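Local atomic coordinates of penicillin binding protein 2X (Streptococcus thermophilus, PDB entry 5U47), a protein that probably works as a penicillin-sensitive transpeptidase that cross-links peptidoglycan strands during formation of the septal cell wall. Residues A[622-627]-A[645-650]; A[285-290]-A[386-391]; A[682-687]-A[701-706]; A[394-399]-A[410-415]. The protein carries 1 engineered substitution. All coordinates share one frame; numbering follows the deposited sequence.

Interaction 1 of 4, residues A[622-627]-A[645-650]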
loop_
_atom_site.group_PDB
_atom_site.type_symbol
_atom_site.label_atom_id
_atom_site.label_comp_id
_atom_site.label_asym_id
_atom_site.label_seq_id
_atom_site.Cartn_x
_atom_site.Cartn_y
_atom_site.Cartn_z
ATOM N N GLY A 622 1.799 4.201 -24.395
ATOM C CA GLY A 622 2.915 5.122 -24.626
ATOM C C GLY A 622 3.502 5.689 -23.343
ATOM O O GLY A 622 2.823 5.744 -22.306
ATOM N N ASN A 623 4.763 6.117 -23.416
ATOM C CA ASN A 623 5.446 6.689 -22.261
ATOM C C ASN A 623 5.283 8.217 -22.108
ATOM O O ASN A 623 5.939 8.814 -21.270
ATOM C CB ASN A 623 6.932 6.299 -22.233
ATOM C CG ASN A 623 7.712 6.827 -23.412
ATOM O OD1 ASN A 623 7.178 7.514 -24.273
ATOM N ND2 ASN A 623 8.995 6.513 -23.448
ATOM N N LYS A 624 4.396 8.831 -22.883
ATOM C CA LYS A 624 4.182 10.279 -22.786
ATOM C C LYS A 624 2.706 10.595 -22.758
ATOM O O LYS A 624 1.923 9.968 -23.473
ATOM C CB LYS A 624 4.747 11.024 -24.003
ATOM C CG LYS A 624 6.214 10.796 -24.346
ATOM C CD LYS A 624 7.155 11.303 -23.274
ATOM C CE LYS A 624 8.608 11.107 -23.702
ATOM N NZ LYS A 624 9.557 11.376 -22.586
ATOM N N ILE A 625 2.342 11.599 -21.961
ATOM C CA ILE A 625 0.973 12.105 -21.956
ATOM C C ILE A 625 0.779 13.032 -23.174
ATOM O O ILE A 625 1.502 14.024 -23.322
ATOM C CB ILE A 625 0.670 12.864 -20.659
ATOM C CG1 ILE A 625 0.636 11.858 -19.518
ATOM C CG2 ILE A 625 -0.652 13.627 -20.771
ATOM C CD1 ILE A 625 0.389 12.459 -18.150
ATOM N N GLU A 626 -0.191 12.702 -24.025
ATOM C CA GLU A 626 -0.511 13.498 -25.204
ATOM C C GLU A 626 -1.725 14.404 -24.961
ATOM O O GLU A 626 -1.723 15.562 -25.376
ATOM C CB GLU A 626 -0.747 12.588 -26.401
ATOM C CG GLU A 626 -1.037 13.327 -27.687
ATOM C CD GLU A 626 -1.161 12.389 -28.870
ATOM O OE1 GLU A 626 -0.338 11.453 -28.990
ATOM O OE2 GLU A 626 -2.083 12.593 -29.685
ATOM N N LYS A 627 -2.767 13.875 -24.322
ATOM C CA LYS A 627 -3.956 14.674 -24.002
ATOM C C LYS A 627 -4.532 14.273 -22.667
ATOM O O LYS A 627 -4.347 13.122 -22.214
ATOM C CB LYS A 627 -5.048 14.509 -25.056
ATOM C CG LYS A 627 -4.718 15.116 -26.395
ATOM C CD LYS A 627 -5.841 14.905 -27.391
ATOM C CE LYS A 627 -5.404 15.374 -28.770
ATOM N NZ LYS A 627 -6.438 15.085 -29.790
ATOM N N MET A 645 -4.694 10.382 -22.115
ATOM C CA MET A 645 -4.398 9.662 -23.358
ATOM C C MET A 645 -2.907 9.702 -23.610
ATOM O O MET A 645 -2.335 10.775 -23.729
ATOM C CB MET A 645 -5.125 10.254 -24.554
ATOM C CG MET A 645 -5.072 9.366 -25.806
ATOM S SD MET A 645 -5.889 10.155 -27.203
ATOM C CE MET A 645 -4.649 11.349 -27.687
ATOM N N THR A 646 -2.285 8.532 -23.706
ATOM C CA THR A 646 -0.849 8.472 -23.945
ATOM C C THR A 646 -0.591 8.619 -25.430
ATOM O O THR A 646 -1.527 8.628 -26.235
ATOM C CB THR A 646 -0.235 7.142 -23.490
ATOM O OG1 THR A 646 -0.670 6.089 -24.363
ATOM C CG2 THR A 646 -0.624 6.838 -22.055
ATOM N N ASN A 647 0.688 8.691 -25.791
ATOM C CA ASN A 647 1.065 8.837 -27.193
ATOM C C ASN A 647 1.008 7.529 -28.003
ATOM O O ASN A 647 1.308 7.543 -29.182
ATOM C CB ASN A 647 2.433 9.520 -27.350
ATOM C CG ASN A 647 3.573 8.715 -26.775
ATOM O OD1 ASN A 647 3.412 7.967 -25.807
ATOM N ND2 ASN A 647 4.748 8.908 -27.336
ATOM N N GLU A 648 0.639 6.409 -27.380
ATOM C CA GLU A 648 0.478 5.147 -28.125
ATOM C C GLU A 648 -0.813 4.477 -27.674
ATOM O O GLU A 648 -0.836 3.722 -26.702
ATOM C CB GLU A 648 1.676 4.225 -27.961
ATOM C CG GLU A 648 1.546 2.975 -28.817
ATOM C CD GLU A 648 2.766 2.084 -28.777
ATOM O OE1 GLU A 648 3.704 2.383 -28.004
ATOM O OE2 GLU A 648 2.773 1.075 -29.517
ATOM N N PHE A 649 -1.877 4.750 -28.417
ATOM C CA PHE A 649 -3.227 4.303 -28.067
ATOM C C PHE A 649 -3.938 3.833 -29.333
ATOM O O PHE A 649 -4.365 4.651 -30.149
ATOM C CB PHE A 649 -3.952 5.470 -27.361
ATOM C CG PHE A 649 -5.398 5.204 -27.015
ATOM C CD1 PHE A 649 -5.777 4.031 -26.379
ATOM C CD2 PHE A 649 -6.363 6.167 -27.264
ATOM C CE1 PHE A 649 -7.103 3.799 -26.041
ATOM C CE2 PHE A 649 -7.692 5.946 -26.920
ATOM C CZ PHE A 649 -8.063 4.760 -26.309
ATOM N N THR A 650 -4.052 2.514 -29.482
ATOM C CA THR A 650 -4.624 1.913 -30.693
ATOM C C THR A 650 -5.754 0.902 -30.507
ATOM O O THR A 650 -6.373 0.512 -31.497
ATOM C CB THR A 650 -3.530 1.161 -31.476
ATOM O OG1 THR A 650 -3.029 0.094 -30.663
ATOM C CG2 THR A 650 -2.383 2.101 -31.881
HETATM O O HOH W 1 -2.239 8.855 -28.858
#

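Interaction 2 of 4, residues A[285-290]-A[386-391]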
loop_
_atom_site.group_PDB
_atom_site.type_symbol
_atom_site.label_atom_id
_atom_site.label_comp_id
_atom_site.label_asym_id
_atom_site.label_seq_id
_atom_site.Cartn_x
_atom_site.Cartn_y
_atom_site.Cartn_z
ATOM N N ARG A 285 6.493 -6.534 0.138
ATOM C CA ARG A 285 5.711 -7.632 -0.407
ATOM C C ARG A 285 4.353 -7.266 -0.951
ATOM O O ARG A 285 3.742 -8.097 -1.596
ATOM C CB ARG A 285 5.505 -8.735 0.610
ATOM C CG ARG A 285 6.765 -9.157 1.309
ATOM C CD ARG A 285 6.869 -10.668 1.356
ATOM N NE ARG A 285 7.523 -11.113 0.138
ATOM C CZ ARG A 285 8.837 -11.084 -0.059
ATOM N NH1 ARG A 285 9.656 -10.618 0.878
ATOM N NH2 ARG A 285 9.332 -11.516 -1.205
ATOM N N LEU A 286 3.864 -6.056 -0.668
ATOM C CA LEU A 286 2.580 -5.655 -1.204
ATOM C C LEU A 286 2.695 -5.222 -2.667
ATOM O O LEU A 286 1.852 -5.584 -3.484
ATOM C CB LEU A 286 1.969 -4.521 -0.375
ATOM C CG LEU A 286 0.605 -3.993 -0.834
ATOM C CD1 LEU A 286 -0.452 -5.100 -0.902
ATOM C CD2 LEU A 286 0.154 -2.880 0.068
ATOM N N TYR A 287 3.725 -4.450 -3.001
ATOM C CA TYR A 287 3.803 -3.901 -4.360
ATOM C C TYR A 287 5.142 -3.934 -5.097
ATOM O O TYR A 287 5.193 -3.514 -6.260
ATOM C CB TYR A 287 3.271 -2.441 -4.347
ATOM C CG TYR A 287 3.994 -1.563 -3.384
ATOM C CD1 TYR A 287 5.184 -0.943 -3.734
ATOM C CD2 TYR A 287 3.510 -1.373 -2.097
ATOM C CE1 TYR A 287 5.870 -0.133 -2.835
ATOM C CE2 TYR A 287 4.181 -0.580 -1.198
ATOM C CZ TYR A 287 5.364 0.046 -1.583
ATOM O OH TYR A 287 6.046 0.812 -0.679
ATOM N N GLU A 288 6.207 -4.411 -4.457
ATOM C CA GLU A 288 7.519 -4.474 -5.109
ATOM C C GLU A 288 7.875 -5.871 -5.550
ATOM O O GLU A 288 8.292 -6.079 -6.691
ATOM C CB GLU A 288 8.622 -3.940 -4.193
ATOM C CG GLU A 288 8.520 -2.461 -3.922
ATOM C CD GLU A 288 9.670 -1.938 -3.097
ATOM O OE1 GLU A 288 10.336 -2.759 -2.421
ATOM O OE2 GLU A 288 9.894 -0.703 -3.126
ATOM N N ALA A 289 7.730 -6.830 -4.638
ATOM C CA ALA A 289 8.068 -8.226 -4.938
ATOM C C ALA A 289 7.273 -8.779 -6.136
ATOM O O ALA A 289 6.067 -8.595 -6.203
ATOM C CB ALA A 289 7.799 -9.107 -3.718
ATOM N N GLN A 290 7.967 -9.409 -7.080
ATOM C CA GLN A 290 7.329 -10.074 -8.224
ATOM C C GLN A 290 7.482 -11.568 -8.014
ATOM O O GLN A 290 8.564 -12.024 -7.682
ATOM C CB GLN A 290 7.981 -9.691 -9.548
ATOM C CG GLN A 290 7.728 -8.244 -9.916
ATOM C CD GLN A 290 8.278 -7.865 -11.266
ATOM O OE1 GLN A 290 7.813 -6.909 -11.878
ATOM N NE2 GLN A 290 9.275 -8.602 -11.740
ATOM N N PHE A 386 -1.481 2.511 -7.685
ATOM C CA PHE A 386 -2.400 2.807 -6.607
ATOM C C PHE A 386 -1.959 3.902 -5.635
ATOM O O PHE A 386 -2.751 4.292 -4.783
ATOM C CB PHE A 386 -2.893 1.532 -5.884
ATOM C CG PHE A 386 -1.947 0.927 -4.894
ATOM C CD1 PHE A 386 -0.587 0.819 -5.132
ATOM C CD2 PHE A 386 -2.470 0.309 -3.739
ATOM C CE1 PHE A 386 0.233 0.184 -4.228
ATOM C CE2 PHE A 386 -1.647 -0.310 -2.826
ATOM C CZ PHE A 386 -0.286 -0.363 -3.074
ATOM N N GLY A 387 -0.731 4.389 -5.778
ATOM C CA GLY A 387 -0.253 5.499 -4.989
ATOM C C GLY A 387 1.139 5.367 -4.435
ATOM O O GLY A 387 1.716 6.355 -4.019
ATOM N N MET A 388 1.682 4.161 -4.415
ATOM C CA MET A 388 3.012 3.971 -3.865
ATOM C C MET A 388 4.078 4.159 -4.925
ATOM O O MET A 388 3.837 3.877 -6.107
ATOM C CB MET A 388 3.171 2.562 -3.298
ATOM C CG MET A 388 2.327 2.262 -2.091
ATOM S SD MET A 388 2.809 3.180 -0.607
ATOM C CE MET A 388 1.764 2.387 0.614
ATOM N N VAL A 389 5.247 4.657 -4.527
ATOM C CA VAL A 389 6.365 4.767 -5.465
ATOM C C VAL A 389 7.165 3.470 -5.378
ATOM O O VAL A 389 7.203 2.823 -4.326
ATOM C CB VAL A 389 7.255 5.999 -5.204
ATOM C CG1 VAL A 389 6.421 7.273 -5.317
ATOM C CG2 VAL A 389 7.944 5.906 -3.856
ATOM N N GLY A 390 7.799 3.103 -6.491
ATOM C CA GLY A 390 8.580 1.850 -6.613
ATOM C C GLY A 390 7.759 0.580 -6.820
ATOM O O GLY A 390 8.178 -0.514 -6.441
ATOM N N GLU A 391 6.569 0.711 -7.387
ATOM C CA GLU A 391 5.742 -0.466 -7.637
ATOM C C GLU A 391 6.278 -1.223 -8.860
ATOM O O GLU A 391 6.669 -0.601 -9.836
ATOM C CB GLU A 391 4.294 -0.045 -7.894
ATOM C CG GLU A 391 3.341 -1.206 -8.112
ATOM C CD GLU A 391 1.936 -0.783 -8.503
ATOM O OE1 GLU A 391 1.736 0.410 -8.895
ATOM O OE2 GLU A 391 1.039 -1.666 -8.453
HETATM O O HOH W 2 6.782 3.234 -1.626
#

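Interaction 3 of 4, residues A[682-687]-A[701-706]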
loop_
_atom_site.group_PDB
_atom_site.type_symbol
_atom_site.label_atom_id
_atom_site.label_comp_id
_atom_site.label_asym_id
_atom_site.label_seq_id
_atom_site.Cartn_x
_atom_site.Cartn_y
_atom_site.Cartn_z
ATOM N N GLY A 682 -25.598 8.410 -15.815
ATOM C CA GLY A 682 -24.947 7.155 -15.548
ATOM C C GLY A 682 -23.546 6.938 -16.071
ATOM O O GLY A 682 -22.935 7.793 -16.707
ATOM N N THR A 683 -23.050 5.758 -15.741
ATOM C CA THR A 683 -21.754 5.293 -16.133
ATOM C C THR A 683 -21.982 4.051 -16.976
ATOM O O THR A 683 -23.010 3.380 -16.863
ATOM C CB THR A 683 -20.887 4.913 -14.912
ATOM O OG1 THR A 683 -21.655 4.087 -14.032
ATOM C CG2 THR A 683 -20.440 6.135 -14.152
ATOM N N VAL A 684 -20.999 3.752 -17.797
ATOM C CA VAL A 684 -21.058 2.646 -18.730
ATOM C C VAL A 684 -21.247 1.295 -18.032
ATOM O O VAL A 684 -20.503 0.955 -17.078
ATOM C CB VAL A 684 -19.767 2.604 -19.564
ATOM C CG1 VAL A 684 -19.727 1.393 -20.495
ATOM C CG2 VAL A 684 -19.604 3.895 -20.341
ATOM N N THR A 685 -22.246 0.547 -18.499
ATOM C CA THR A 685 -22.496 -0.820 -18.012
ATOM C C THR A 685 -22.306 -1.864 -19.118
ATOM O O THR A 685 -22.169 -3.038 -18.820
ATOM C CB THR A 685 -23.895 -0.997 -17.393
ATOM O OG1 THR A 685 -24.907 -0.615 -18.341
ATOM C CG2 THR A 685 -24.026 -0.166 -16.113
ATOM N N LYS A 686 -22.339 -1.440 -20.381
ATOM C CA LYS A 686 -22.129 -2.359 -21.506
ATOM C C LYS A 686 -21.603 -1.584 -22.710
ATOM O O LYS A 686 -21.894 -0.395 -22.870
ATOM C CB LYS A 686 -23.425 -3.101 -21.895
ATOM C CG LYS A 686 -24.065 -3.936 -20.787
ATOM C CD LYS A 686 -25.266 -4.744 -21.261
ATOM C CE LYS A 686 -24.862 -5.840 -22.240
ATOM N NZ LYS A 686 -26.021 -6.700 -22.618
ATOM N N GLN A 687 -20.815 -2.263 -23.542
ATOM C CA GLN A 687 -20.276 -1.676 -24.776
ATOM C C GLN A 687 -20.495 -2.732 -25.864
ATOM O O GLN A 687 -20.331 -3.913 -25.607
ATOM C CB GLN A 687 -18.804 -1.282 -24.616
ATOM C CG GLN A 687 -17.843 -2.413 -24.299
ATOM C CD GLN A 687 -16.489 -1.871 -23.896
ATOM O OE1 GLN A 687 -16.327 -1.397 -22.781
ATOM N NE2 GLN A 687 -15.511 -1.949 -24.787
ATOM N N ILE A 701 -19.996 2.681 -31.757
ATOM C CA ILE A 701 -20.182 1.852 -30.595
ATOM C C ILE A 701 -21.507 2.222 -29.948
ATOM O O ILE A 701 -21.885 3.400 -29.898
ATOM C CB ILE A 701 -19.082 2.041 -29.533
ATOM C CG1 ILE A 701 -17.673 1.911 -30.122
ATOM C CG2 ILE A 701 -19.265 1.027 -28.415
ATOM C CD1 ILE A 701 -16.573 2.285 -29.140
ATOM N N THR A 702 -22.224 1.208 -29.485
ATOM C CA THR A 702 -23.420 1.429 -28.694
ATOM C C THR A 702 -22.990 1.241 -27.242
ATOM O O THR A 702 -22.512 0.168 -26.844
ATOM C CB THR A 702 -24.582 0.491 -29.049
ATOM O OG1 THR A 702 -25.016 0.772 -30.374
ATOM C CG2 THR A 702 -25.763 0.720 -28.103
ATOM N N ILE A 703 -23.135 2.304 -26.468
ATOM C CA ILE A 703 -22.788 2.301 -25.054
ATOM C C ILE A 703 -24.058 2.358 -24.215
ATOM O O ILE A 703 -24.883 3.267 -24.386
ATOM C CB ILE A 703 -21.951 3.542 -24.734
ATOM C CG1 ILE A 703 -20.555 3.418 -25.358
ATOM C CG2 ILE A 703 -21.863 3.800 -23.230
ATOM C CD1 ILE A 703 -19.679 2.358 -24.734
ATOM N N THR A 704 -24.177 1.424 -23.279
ATOM C CA THR A 704 -25.278 1.398 -22.343
ATOM C C THR A 704 -24.800 2.068 -21.061
ATOM O O THR A 704 -23.707 1.767 -20.556
ATOM C CB THR A 704 -25.729 -0.044 -22.062
ATOM O OG1 THR A 704 -26.094 -0.665 -23.298
ATOM C CG2 THR A 704 -26.940 -0.089 -21.095
ATOM N N LEU A 705 -25.607 2.988 -20.551
ATOM C CA LEU A 705 -25.311 3.700 -19.311
ATOM C C LEU A 705 -26.277 3.238 -18.208
ATOM O O LEU A 705 -27.456 3.025 -18.459
ATOM C CB LEU A 705 -25.464 5.212 -19.502
ATOM C CG LEU A 705 -24.584 5.870 -20.553
ATOM C CD1 LEU A 705 -25.016 7.316 -20.747
ATOM C CD2 LEU A 705 -23.122 5.769 -20.165
ATOM N N GLY A 706 -25.754 3.084 -16.997
ATOM C CA GLY A 706 -26.546 2.690 -15.832
ATOM C C GLY A 706 -26.297 3.699 -14.720
ATOM O O GLY A 706 -25.167 3.833 -14.232
#

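Interaction 4 of 4, residues A[394-399]-A[410-415]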
loop_
_atom_site.group_PDB
_atom_site.type_symbol
_atom_site.label_atom_id
_atom_site.label_comp_id
_atom_site.label_asym_id
_atom_site.label_seq_id
_atom_site.Cartn_x
_atom_site.Cartn_y
_atom_site.Cartn_z
ATOM N N GLY A 394 5.178 -6.670 -12.834
ATOM C CA GLY A 394 4.956 -8.062 -13.116
ATOM C C GLY A 394 5.477 -8.349 -14.525
ATOM O O GLY A 394 6.008 -7.459 -15.213
ATOM N N ILE A 395 5.351 -9.595 -14.946
ATOM C CA ILE A 395 5.849 -10.034 -16.275
ATOM C C ILE A 395 4.864 -11.022 -16.857
ATOM O O ILE A 395 4.590 -12.052 -16.244
ATOM C CB ILE A 395 7.237 -10.714 -16.177
ATOM C CG1 ILE A 395 8.251 -9.794 -15.484
ATOM C CG2 ILE A 395 7.760 -11.110 -17.569
ATOM C CD1 ILE A 395 9.595 -10.451 -15.189
ATOM N N VAL A 396 4.328 -10.714 -18.036
ATOM C CA VAL A 396 3.396 -11.604 -18.716
ATOM C C VAL A 396 4.025 -12.020 -20.043
ATOM O O VAL A 396 4.459 -11.187 -20.811
ATOM C CB VAL A 396 2.039 -10.943 -18.934
ATOM C CG1 VAL A 396 1.104 -11.885 -19.684
ATOM C CG2 VAL A 396 1.446 -10.530 -17.593
ATOM N N SER A 397 4.085 -13.322 -20.280
ATOM C CA SER A 397 4.719 -13.860 -21.466
ATOM C C SER A 397 3.711 -14.154 -22.548
ATOM O O SER A 397 2.567 -14.500 -22.265
ATOM C CB SER A 397 5.445 -15.160 -21.118
ATOM O OG SER A 397 5.957 -15.768 -22.275
ATOM N N GLN A 398 4.135 -14.012 -23.788
ATOM C CA GLN A 398 3.258 -14.375 -24.904
ATOM C C GLN A 398 3.706 -15.699 -25.550
ATOM O O GLN A 398 3.256 -16.029 -26.634
ATOM C CB GLN A 398 3.112 -13.220 -25.905
ATOM C CG GLN A 398 2.514 -11.929 -25.296
ATOM C CD GLN A 398 1.155 -12.128 -24.606
ATOM O OE1 GLN A 398 0.339 -12.955 -25.029
ATOM N NE2 GLN A 398 0.902 -11.348 -23.545
ATOM N N ASN A 399 4.581 -16.455 -24.868
ATOM C CA ASN A 399 5.014 -17.769 -25.345
ATOM C C ASN A 399 3.899 -18.781 -25.040
ATOM O O ASN A 399 3.363 -18.783 -23.932
ATOM C CB ASN A 399 6.298 -18.187 -24.635
ATOM C CG ASN A 399 6.818 -19.516 -25.111
ATOM O OD1 ASN A 399 6.606 -20.547 -24.467
ATOM N ND2 ASN A 399 7.478 -19.513 -26.248
ATOM N N GLN A 410 1.859 -20.305 -13.162
ATOM C CA GLN A 410 3.289 -20.444 -13.373
ATOM C C GLN A 410 3.594 -19.821 -14.732
ATOM O O GLN A 410 2.734 -19.778 -15.599
ATOM C CB GLN A 410 3.728 -21.909 -13.370
ATOM C CG GLN A 410 3.338 -22.706 -12.131
ATOM C CD GLN A 410 4.143 -22.414 -10.867
ATOM O OE1 GLN A 410 3.879 -23.031 -9.836
ATOM N NE2 GLN A 410 5.138 -21.513 -10.938
ATOM N N GLY A 411 4.831 -19.384 -14.931
ATOM C CA GLY A 411 5.211 -18.743 -16.192
ATOM C C GLY A 411 4.637 -17.343 -16.339
ATOM O O GLY A 411 4.581 -16.802 -17.446
ATOM N N ILE A 412 4.202 -16.777 -15.218
ATOM C CA ILE A 412 3.640 -15.437 -15.150
ATOM C C ILE A 412 4.049 -14.843 -13.794
ATOM O O ILE A 412 4.031 -15.538 -12.786
ATOM C CB ILE A 412 2.100 -15.434 -15.340
ATOM C CG1 ILE A 412 1.558 -14.000 -15.343
ATOM C CG2 ILE A 412 1.386 -16.245 -14.260
ATOM C CD1 ILE A 412 0.116 -13.893 -15.784
ATOM N N SER A 413 4.458 -13.579 -13.785
ATOM C CA SER A 413 4.884 -12.914 -12.562
ATOM C C SER A 413 3.937 -11.801 -12.213
ATOM O O SER A 413 3.573 -10.999 -13.078
ATOM C CB SER A 413 6.276 -12.337 -12.722
ATOM O OG SER A 413 7.189 -13.383 -12.928
ATOM N N VAL A 414 3.565 -11.751 -10.941
ATOM C CA VAL A 414 2.639 -10.733 -10.420
ATOM C C VAL A 414 3.161 -10.111 -9.129
ATOM O O VAL A 414 4.141 -10.594 -8.551
ATOM C CB VAL A 414 1.272 -11.369 -10.065
ATOM C CG1 VAL A 414 0.691 -12.116 -11.253
ATOM C CG2 VAL A 414 1.370 -12.302 -8.849
ATOM N N THR A 415 2.504 -9.037 -8.689
ATOM C CA THR A 415 2.731 -8.460 -7.385
ATOM C C THR A 415 1.487 -8.803 -6.579
ATOM O O THR A 415 0.425 -9.127 -7.139
ATOM C CB THR A 415 2.854 -6.926 -7.407
ATOM O OG1 THR A 415 1.657 -6.366 -7.951
ATOM C CG2 THR A 415 4.012 -6.514 -8.246
HETATM O O HOH W 3 6.356 -14.223 -17.384
HETATM O O HOH W 4 2.811 -15.132 -18.654
#

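Interaction 1 of 4, residues A[622-627]-A[645-650]
Met645 faces both Glu626 and Lys627, so this antiparallel pairing contains a classic beta bulge. Met645 O is the shared acceptor: Glu626 N lies 2.9 Å from Met645 O and Lys627 N lies 3.2 Å from it. Glu626 N approaches nearly end-on, so the two donors share the oxygen from different directions. Met645 N answers with a bond to Lys627 O (2.8 Å). Beyond the bulge, Asn647 takes over on both its backbone and its side chain. Asn647 N donates to Lys624 O (2.9 Å). Asn647 CG sits between its own backbone N and carbonyl carbon (chi1 64°), which brings the amide back to segment 622-627. There Asn647 OD1 accepts from Lys624 N at 3.2 Å, with the donor well above the carbonyl plane. Thr646 OG1 accepts from Gly622 N (3.1 Å) and is also bonded to Leu619 O. A water donates to both Glu626 OE1 and Thr646 O. The Met645 methyl CE packs against Lys627 CD (3.8 Å). In this PASTA domain, strand 641-646 runs between strand 615-619, parallel to it, and strand 625-628. Ile625 leans on helix 602-611, while Met645 and Lys627 touch Trp669 of helix 660-670.

Interaction 2 of 4, residues A[285-290]-A[386-391]
Tyr287 of segment 285-290 lays one ring face against Met388 of segment 386-391, and this is the tight part of the contact. Met388 CB stands over the ring centre, 3.7 Å from the centroid and only 10° off the normal, a CH-pi contact. Met388 CG is closer to the rim, 3.5 Å from Tyr287 CE2. The chain bends at CG (chi2 -68°), which sends SD out obliquely beside the ring as a Met-aromatic contact. Phe386 adds a second apolar patch. Its CE1 meets Tyr287 CB at 4.0 Å, and its side chain runs at about a right angle to that of Tyr287. Leu286 CD2 reaches the edge of the Phe386 ring near CZ, also at 4.0 Å. Glu391 CG packs on Tyr287 CB, and Glu391 CA makes a CA-H...O contact with Tyr287 O at 3.4 Å. The Glu391 carboxylate serves its own loop, bonding to Thr384 and Arg385. Behind these groups, Leu286 and Phe386 both rest on helix 416-427.

The other side is looser and wetter. Gly390 is exposed. Its carbonyl oxygen lies 3.2 Å from Glu288 CG and also near the edge of the Tyr287 ring. One water joins Tyr287 OH (2.7 Å) to Val389 O (2.8 Å).

The two loops share no direct hydrogen bond within these segments. Ser392, the next residue along, supplies that link through Tyr287 and Glu288. Dispersion and CH-pi packing join the loop before helix 297-308 to the loop before strand 395-396, and the Tyr287 hydroxyl is linked to Val389 O through a water.

Interaction 3 of 4, residues A[682-687]-A[701-706]
Thr704 O is gripped by two successive residues, Thr685 and Lys686, which makes this antiparallel pair a classic beta bulge. Thr685 N gives the strong bond, 2.8 Å from Thr704 O and nearly straight at 171°. Lys686 N adds a weak one, and so does the Thr685 hydroxyl. That hydroxyl lies between its backbone N and carbonyl carbon (chi1 56°), which holds it near the Thr704 side chain: Thr685 OG1 is 3.5 Å from Thr704 CG2. Regular pairing resumes on both flanks. Thr704 N donates to Lys686 O (2.9 Å). At the other end Gly706 N donates to Thr683 O (2.8 Å), and Thr683 N returns a longer bond to Gly706 O from well above the carbonyl plane. The short strand segments 683-687 and 701-706 run 129° apart, far from strictly antiparallel.

Val684, Ile703 and Leu705 form an apolar patch on one face, which Gln687 shares at its far end. Val684 CG2 meets Ile703 CG2 at 3.7 Å and Leu705 CD2 at 4.0 Å. Further along, Gln687 CB rests on Ile703 CD1 (3.7 Å).

A second shell sets these groups in place. Gln687 directs its amide away from the strand pair: OE1 accepts from Met655 N, and NE2 bonds to Pro653 O and Val689 O. The backbone of Val684 is tied to Gly657 and Trp658.

In the second PASTA domain, strand 700-706 is the middle strand, between 673-677, which runs parallel to it, and 683-687. Ile703 packs on Ile674 of strand 673-677, while Val684 and Leu705 face helix 660-670.

Interaction 4 of 4, residues A[394-399]-A[410-415]
A short two-stranded antiparallel ribbon of the transpeptidase domain is formed where Ile395 pairs with Ser413. The two exchange a pair of backbone bonds. Ser413 N donates to Ile395 O at 2.9 Å, almost straight (177°) and in the carbonyl plane. Ile395 N donates to Ser413 O, also at 2.9 Å, but from above that plane. Their side chains share one face, with Ile395 CB 3.9 Å from Ser413 CB. On the other face Val396 and Ile412 lie side by side and point the same way, with Val396 CG2 4.0 Å from Ile412 CD1. With chi1 at -177°, Ile412 CG1 points away from the backbone N, and the branch swings to Val396. Gly394, with positive phi, comes within 3.2 Å of Ser413 O through its CA.

Past the paired residues the segments spread apart and water fills in. Gly411 O receives two waters. One also donates to Ile395 O (3.0 Å), and the other accepts from Ser397 N (2.7 Å). Asn402 ND2 is a further donor to Gly411 O. Ser397 OG accepts from Asn399 N, forming an ST turn that leads into helix 400-405. Asn399 caps that helix weakly, and Thr415 is the N-cap of helix 416-427.

With just two direct hydrogen bonds and one apolar pair, the ribbon is lightly held. Gly411 O is met by two waters and the Asn402 amide instead of by the opposite strand, and Gly411 N bonds to Glu292, so at that end the segments are linked through water.

Overall arrangement
Interactions 1 and 3 belong to successive PASTA domains and repeat one plan: an antiparallel pair at the edge of a three-stranded sheet, with a classic bulge. Their nearest atoms are about 9 Å apart. Interaction 1 uses side-chain-to-backbone hydrogen bonds from Thr646 and Asn647, interaction 3 an apolar patch. Interactions 2 and 4 lie in the transpeptidase domain and touch, Gln290 OE1 probably accepting from Gly394 N at 2.8 Å. Both border helix 416-427. Interaction 2, centred about 7 Å from the chain centre, is mainly aromatic and apolar, with four of eight touching residues buried; half of the ten in interaction 1 are exposed. Interaction 4 is a thin, partly water-bridged ribbon.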